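Local atomic coordinates of glycosylation Associate Protein 2 (Streptococcus agalactiae serotype V, PDB entry 6OYC), a protein that probably takes part, within the Gap1-Gap2-Gap3 complex, in the glycosylation and accessory Sec secretion of a serine-rich surface adhesin. Residues Q121-L135 with L257-L271. Sequence-based numbering, arbitrary orientation.
Sequences QFYKGLFIGQYGEKL and LHRRNGRGGLGTFLL. With GOL (glycerol), chain N.
Stacking and hydrogen bonding meet at Arg-263, whose guanidinium lies flat on the Phe-127 ring, planes 15° apart, with CZ 3.9 Å from the ring centroid: a cation-pi contact over the face. Along the guanidinium edge, NH1 donates to Gly-125 O (2.9 Å) and shares Phe-127 O end-on with NH2, while NE and NH2 hold Phe-269 O of its own loop side-on. All three carbonyl oxygens lie close to the guanidinium plane, which fixes the rotation of the group. Carrying it there is a side chain extended from CG to NE, with CG anti to the carbonyl carbon (chi1 -59°). Water 1 joins Tyr-131 N to Asn-261 O and Phe-269 O.

Backbone pairing follows between strands 132-135 and 257-262, which run antiparallel; Glu-133 with Arg-259 and Leu-135 with Leu-257 are the hydrogen-bonded pairs, and Arg-259 N reaches Glu-133 O in a nearly straight bond of 2.9 Å.

Charged and polar side chains line both faces of this pairing. On one, Glu-133 OE1 is 3.5 Å from Arg-259 NH2 but well out of the guanidinium plane, so the salt bridge is one of charge alone; water 2 links Glu-133 OE2 to Arg-259 NE. The Tyr-131 ring edge, through CE2, sits over a face of the same guanidinium. On the opposite face, Lys-134 CG covers the His-258 ring, 3.4 Å from ND1, which hydrogen-bonds Glu-308.

At the helix end, Leu-266 CD1 packs on Gln-121 CB (3.6 Å) and CD2 on Leu-126 CD2, while Gln-121 NE2 donates to Gly-264 O (171° at hydrogen) in the type I' turn 263-266. Leu-126 also touches Ile-8 of strand 6-11. One cation gripping carbonyls from both segments thus ties the exit of helix 115-125, beside the N-terminal parallel sheet, to the antiparallel sheet.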
loop_
_atom_site.group_PDB
_atom_site.type_symbol
_atom_site.label_atom_id
_atom_site.label_comp_id
_atom_site.label_asym_id
_atom_site.label_seq_id
_atom_site.Cartn_x
_atom_site.Cartn_y
_atom_site.Cartn_z
ATOM N N GLN B 121 -20.208 -3.513 2.613
ATOM C CA GLN B 121 -18.918 -2.891 2.310
ATOM C C GLN B 121 -18.866 -1.443 2.792
ATOM O O GLN B 121 -17.853 -0.996 3.340
ATOM C CB GLN B 121 -18.642 -2.945 0.809
ATOM C CG GLN B 121 -18.403 -4.337 0.255
ATOM C CD GLN B 121 -18.325 -4.335 -1.277
ATOM O OE1 GLN B 121 -19.199 -3.800 -1.955
ATOM N NE2 GLN B 121 -17.273 -4.921 -1.814
ATOM N N PHE B 122 -19.933 -0.681 2.557
ATOM C CA PHE B 122 -20.031 0.647 3.160
ATOM C C PHE B 122 -19.841 0.553 4.674
ATOM O O PHE B 122 -18.979 1.229 5.262
ATOM C CB PHE B 122 -21.397 1.277 2.833
ATOM C CG PHE B 122 -21.524 1.813 1.427
ATOM C CD1 PHE B 122 -20.441 1.794 0.545
ATOM C CD2 PHE B 122 -22.731 2.361 0.992
ATOM C CE1 PHE B 122 -20.573 2.316 -0.761
ATOM C CE2 PHE B 122 -22.876 2.874 -0.303
ATOM C CZ PHE B 122 -21.802 2.844 -1.179
ATOM N N TYR B 123 -20.632 -0.317 5.314
ATOM C CA TYR B 123 -20.652 -0.399 6.772
ATOM C C TYR B 123 -19.260 -0.656 7.348
ATOM O O TYR B 123 -18.895 -0.094 8.383
ATOM C CB TYR B 123 -21.612 -1.503 7.215
ATOM C CG TYR B 123 -22.001 -1.413 8.674
ATOM C CD1 TYR B 123 -22.466 -0.217 9.205
ATOM C CD2 TYR B 123 -21.914 -2.516 9.517
ATOM C CE1 TYR B 123 -22.834 -0.111 10.519
ATOM C CE2 TYR B 123 -22.289 -2.417 10.857
ATOM C CZ TYR B 123 -22.742 -1.203 11.343
ATOM O OH TYR B 123 -23.112 -1.059 12.649
ATOM N N LYS B 124 -18.458 -1.489 6.696
ATOM C CA LYS B 124 -17.209 -1.899 7.322
ATOM C C LYS B 124 -15.976 -1.506 6.528
ATOM O O LYS B 124 -14.863 -1.846 6.945
ATOM C CB LYS B 124 -17.233 -3.410 7.593
ATOM C CG LYS B 124 -18.262 -3.771 8.698
ATOM C CD LYS B 124 -17.916 -5.064 9.429
ATOM C CE LYS B 124 -18.952 -5.378 10.519
ATOM N NZ LYS B 124 -18.698 -6.713 11.188
ATOM N N GLY B 125 -16.136 -0.753 5.429
ATOM C CA GLY B 125 -15.018 -0.482 4.545
ATOM C C GLY B 125 -14.702 0.978 4.297
ATOM O O GLY B 125 -13.805 1.272 3.505
ATOM N N LEU B 126 -15.400 1.901 4.967
ATOM C CA LEU B 126 -15.275 3.330 4.690
ATOM C C LEU B 126 -14.578 4.080 5.822
ATOM O O LEU B 126 -14.675 5.305 5.908
ATOM C CB LEU B 126 -16.652 3.935 4.402
ATOM C CG LEU B 126 -17.342 3.508 3.087
ATOM C CD1 LEU B 126 -18.770 4.062 2.919
ATOM C CD2 LEU B 126 -16.483 3.908 1.892
ATOM N N PHE B 127 -13.884 3.365 6.700
ATOM C CA PHE B 127 -13.191 4.011 7.805
ATOM C C PHE B 127 -12.033 4.867 7.289
ATOM O O PHE B 127 -11.476 4.627 6.211
ATOM C CB PHE B 127 -12.673 2.961 8.815
ATOM C CG PHE B 127 -11.763 1.903 8.197
ATOM C CD1 PHE B 127 -12.297 0.743 7.637
ATOM C CD2 PHE B 127 -10.379 2.085 8.156
ATOM C CE1 PHE B 127 -11.468 -0.224 7.059
ATOM C CE2 PHE B 127 -9.537 1.130 7.567
ATOM C CZ PHE B 127 -10.088 -0.027 7.018
ATOM N N ILE B 128 -11.667 5.858 8.082
ATOM C CA ILE B 128 -10.507 6.690 7.792
ATOM C C ILE B 128 -9.270 6.047 8.411
ATOM O O ILE B 128 -9.322 5.436 9.478
ATOM C CB ILE B 128 -10.729 8.122 8.320
ATOM C CG1 ILE B 128 -11.147 8.047 9.786
ATOM C CG2 ILE B 128 -11.805 8.830 7.506
ATOM C CD1 ILE B 128 -11.202 9.367 10.487
ATOM N N GLY B 129 -8.135 6.198 7.749
ATOM C CA GLY B 129 -6.899 5.626 8.239
ATOM C C GLY B 129 -6.540 4.333 7.523
ATOM O O GLY B 129 -7.302 3.781 6.720
ATOM N N GLN B 130 -5.337 3.861 7.819
ATOM C CA GLN B 130 -4.834 2.600 7.299
ATOM C C GLN B 130 -4.046 1.929 8.410
ATOM O O GLN B 130 -3.486 2.614 9.270
ATOM C CB GLN B 130 -3.933 2.827 6.076
ATOM C CG GLN B 130 -2.914 3.942 6.314
ATOM C CD GLN B 130 -1.964 4.203 5.144
ATOM O OE1 GLN B 130 -1.768 3.351 4.265
ATOM N NE2 GLN B 130 -1.357 5.388 5.138
ATOM N N TYR B 131 -4.006 0.592 8.398
ATOM C CA TYR B 131 -3.101 -0.113 9.305
ATOM C C TYR B 131 -2.831 -1.532 8.828
ATOM O O TYR B 131 -3.714 -2.213 8.300
ATOM C CB TYR B 131 -3.616 -0.192 10.748
ATOM C CG TYR B 131 -2.519 -0.655 11.706
ATOM C CD1 TYR B 131 -1.386 0.133 11.932
ATOM C CD2 TYR B 131 -2.584 -1.895 12.333
ATOM C CE1 TYR B 131 -0.370 -0.283 12.782
ATOM C CE2 TYR B 131 -1.571 -2.321 13.205
ATOM C CZ TYR B 131 -0.465 -1.506 13.421
ATOM O OH TYR B 131 0.555 -1.910 14.263
ATOM N N GLY B 132 -1.605 -1.973 9.064
ATOM C CA GLY B 132 -1.250 -3.371 8.936
ATOM C C GLY B 132 0.005 -3.634 9.730
ATOM O O GLY B 132 0.745 -2.708 10.079
ATOM N N GLU B 133 0.234 -4.910 10.034
ATOM C CA GLU B 133 1.482 -5.325 10.657
ATOM C C GLU B 133 1.649 -6.820 10.440
ATOM O O GLU B 133 0.738 -7.512 9.975
ATOM C CB GLU B 133 1.530 -4.949 12.144
ATOM C CG GLU B 133 0.676 -5.803 13.052
ATOM C CD GLU B 133 0.794 -5.382 14.523
ATOM O OE1 GLU B 133 0.784 -4.175 14.811
ATOM O OE2 GLU B 133 0.893 -6.258 15.399
ATOM N N LYS B 134 2.844 -7.300 10.750
ATOM C CA LYS B 134 3.247 -8.671 10.474
ATOM C C LYS B 134 3.439 -9.449 11.774
ATOM O O LYS B 134 3.961 -8.917 12.757
ATOM C CB LYS B 134 4.550 -8.704 9.651
ATOM C CG LYS B 134 4.336 -8.496 8.148
ATOM C CD LYS B 134 5.570 -7.997 7.458
ATOM C CE LYS B 134 5.723 -6.478 7.630
ATOM N NZ LYS B 134 6.930 -6.001 6.908
ATOM N N LEU B 135 2.967 -10.694 11.784
ATOM C CA LEU B 135 3.389 -11.691 12.760
ATOM C C LEU B 135 4.541 -12.445 12.112
ATOM O O LEU B 135 4.338 -13.183 11.132
ATOM C CB LEU B 135 2.236 -12.623 13.129
ATOM C CG LEU B 135 1.194 -12.009 14.070
ATOM C CD1 LEU B 135 0.212 -11.082 13.319
ATOM C CD2 LEU B 135 0.425 -13.084 14.777
ATOM N N LEU B 257 3.193 -13.465 8.412
ATOM C CA LEU B 257 1.737 -13.442 8.364
ATOM C C LEU B 257 1.300 -11.990 8.530
ATOM O O LEU B 257 1.513 -11.390 9.590
ATOM C CB LEU B 257 1.139 -14.340 9.453
ATOM C CG LEU B 257 -0.335 -14.113 9.787
ATOM C CD1 LEU B 257 -1.199 -14.480 8.581
ATOM C CD2 LEU B 257 -0.760 -14.931 11.016
ATOM N N HIS B 258 0.700 -11.423 7.481
ATOM C CA HIS B 258 0.223 -10.046 7.492
ATOM C C HIS B 258 -1.189 -9.992 8.029
ATOM O O HIS B 258 -2.031 -10.823 7.669
ATOM C CB HIS B 258 0.218 -9.441 6.086
ATOM C CG HIS B 258 1.550 -9.445 5.417
ATOM N ND1 HIS B 258 2.371 -8.340 5.400
ATOM C CD2 HIS B 258 2.196 -10.407 4.716
ATOM C CE1 HIS B 258 3.471 -8.623 4.725
ATOM N NE2 HIS B 258 3.387 -9.868 4.294
ATOM N N ARG B 259 -1.471 -8.961 8.824
ATOM C CA ARG B 259 -2.844 -8.654 9.206
ATOM C C ARG B 259 -3.107 -7.170 8.994
ATOM O O ARG B 259 -2.270 -6.333 9.339
ATOM C CB ARG B 259 -3.120 -9.062 10.658
ATOM C CG ARG B 259 -2.337 -8.284 11.713
ATOM C CD ARG B 259 -3.259 -7.270 12.328
ATOM N NE ARG B 259 -2.692 -6.684 13.529
ATOM C CZ ARG B 259 -3.180 -5.604 14.128
ATOM N NH1 ARG B 259 -4.253 -4.990 13.632
ATOM N NH2 ARG B 259 -2.604 -5.142 15.221
ATOM N N ARG B 260 -4.266 -6.843 8.415
ATOM C CA ARG B 260 -4.555 -5.490 7.944
ATOM C C ARG B 260 -5.989 -5.096 8.266
ATOM O O ARG B 260 -6.898 -5.938 8.283
ATOM C CB ARG B 260 -4.323 -5.363 6.418
ATOM C CG ARG B 260 -2.868 -5.543 6.012
ATOM C CD ARG B 260 -2.670 -5.816 4.511
ATOM N NE ARG B 260 -1.275 -6.174 4.249
ATOM C CZ ARG B 260 -0.892 -7.035 3.316
ATOM N NH1 ARG B 260 -1.798 -7.614 2.539
ATOM N NH2 ARG B 260 0.396 -7.301 3.147
ATOM N N ASN B 261 -6.193 -3.800 8.513
ATOM C CA ASN B 261 -7.548 -3.252 8.479
ATOM C C ASN B 261 -8.030 -3.296 7.029
ATOM O O ASN B 261 -7.423 -2.672 6.151
ATOM C CB ASN B 261 -7.587 -1.823 9.010
ATOM C CG ASN B 261 -7.207 -1.704 10.495
ATOM O OD1 ASN B 261 -6.910 -2.697 11.184
ATOM N ND2 ASN B 261 -7.202 -0.469 10.988
ATOM N N GLY B 262 -9.098 -4.051 6.777
ATOM C CA GLY B 262 -9.544 -4.318 5.422
ATOM C C GLY B 262 -10.850 -3.631 5.067
ATOM O O GLY B 262 -11.644 -3.260 5.938
ATOM N N ARG B 263 -11.096 -3.478 3.773
ATOM C CA ARG B 263 -12.272 -2.767 3.296
ATOM C C ARG B 263 -13.195 -3.659 2.478
ATOM O O ARG B 263 -14.143 -3.158 1.865
ATOM C CB ARG B 263 -11.831 -1.538 2.492
ATOM C CG ARG B 263 -10.972 -0.583 3.331
ATOM C CD ARG B 263 -10.563 0.655 2.541
ATOM N NE ARG B 263 -9.700 1.525 3.334
ATOM C CZ ARG B 263 -10.134 2.504 4.125
ATOM N NH1 ARG B 263 -11.441 2.766 4.242
ATOM N NH2 ARG B 263 -9.248 3.218 4.807
ATOM N N GLY B 264 -12.942 -4.968 2.456
ATOM C CA GLY B 264 -13.842 -5.883 1.793
ATOM C C GLY B 264 -13.978 -5.683 0.306
ATOM O O GLY B 264 -14.980 -6.110 -0.273
ATOM N N GLY B 265 -13.009 -5.032 -0.335
ATOM C CA GLY B 265 -13.105 -4.727 -1.760
ATOM C C GLY B 265 -13.050 -3.250 -2.113
ATOM O O GLY B 265 -12.840 -2.924 -3.284
ATOM N N LEU B 266 -13.211 -2.336 -1.162
ATOM C CA LEU B 266 -13.214 -0.905 -1.433
ATOM C C LEU B 266 -11.824 -0.279 -1.431
ATOM O O LEU B 266 -11.710 0.934 -1.659
ATOM C CB LEU B 266 -14.098 -0.190 -0.408
ATOM C CG LEU B 266 -15.612 -0.174 -0.622
ATOM C CD1 LEU B 266 -16.145 -1.438 -1.249
ATOM C CD2 LEU B 266 -16.341 0.179 0.686
ATOM N N GLY B 267 -10.773 -1.054 -1.167
ATOM C CA GLY B 267 -9.414 -0.557 -1.273
ATOM C C GLY B 267 -8.425 -1.201 -0.312
ATOM O O GLY B 267 -8.747 -1.483 0.849
ATOM N N THR B 268 -7.203 -1.418 -0.786
ATOM C CA THR B 268 -6.135 -1.914 0.067
ATOM C C THR B 268 -5.520 -0.759 0.847
ATOM O O THR B 268 -5.057 0.227 0.255
ATOM C CB THR B 268 -5.066 -2.619 -0.773
ATOM O OG1 THR B 268 -5.660 -3.720 -1.482
ATOM C CG2 THR B 268 -3.945 -3.136 0.126
ATOM N N PHE B 269 -5.500 -0.897 2.176
ATOM C CA PHE B 269 -5.030 0.137 3.103
ATOM C C PHE B 269 -5.954 1.344 3.033
ATOM O O PHE B 269 -6.779 1.542 3.929
ATOM C CB PHE B 269 -3.573 0.555 2.832
ATOM C CG PHE B 269 -2.563 -0.527 3.105
ATOM C CD1 PHE B 269 -2.605 -1.269 4.293
ATOM C CD2 PHE B 269 -1.551 -0.799 2.184
ATOM C CE1 PHE B 269 -1.652 -2.263 4.555
ATOM C CE2 PHE B 269 -0.596 -1.813 2.433
ATOM C CZ PHE B 269 -0.651 -2.538 3.617
ATOM N N LEU B 270 -5.843 2.145 1.976
ATOM C CA LEU B 270 -6.725 3.284 1.770
ATOM C C LEU B 270 -7.873 2.905 0.845
ATOM O O LEU B 270 -7.809 1.911 0.118
ATOM C CB LEU B 270 -5.953 4.468 1.183
ATOM C CG LEU B 270 -4.790 4.940 2.063
ATOM C CD1 LEU B 270 -3.843 5.843 1.262
ATOM C CD2 LEU B 270 -5.326 5.670 3.299
ATOM N N LEU B 271 -8.931 3.713 0.896
ATOM C CA LEU B 271 -10.006 3.640 -0.080
ATOM C C LEU B 271 -9.444 3.849 -1.487
ATOM O O LEU B 271 -8.808 4.872 -1.772
ATOM C CB LEU B 271 -11.055 4.701 0.256
ATOM C CG LEU B 271 -12.447 4.600 -0.368
ATOM C CD1 LEU B 271 -13.211 3.364 0.104
ATOM C CD2 LEU B 271 -13.238 5.860 -0.082
HETATM C C1 GOL N . -17.975 -2.488 -5.091
HETATM O O1 GOL N . -18.834 -3.353 -4.410
HETATM C C2 GOL N . -16.554 -2.818 -4.643
HETATM O O2 GOL N . -16.245 -4.161 -4.826
HETATM C C3 GOL N . -15.650 -1.839 -5.464
HETATM O O3 GOL N . -14.570 -2.587 -5.934
HETATM O O HOH W 1 -6.097 -0.325 6.272
HETATM O O HOH W 2 -0.946 -8.016 15.275
#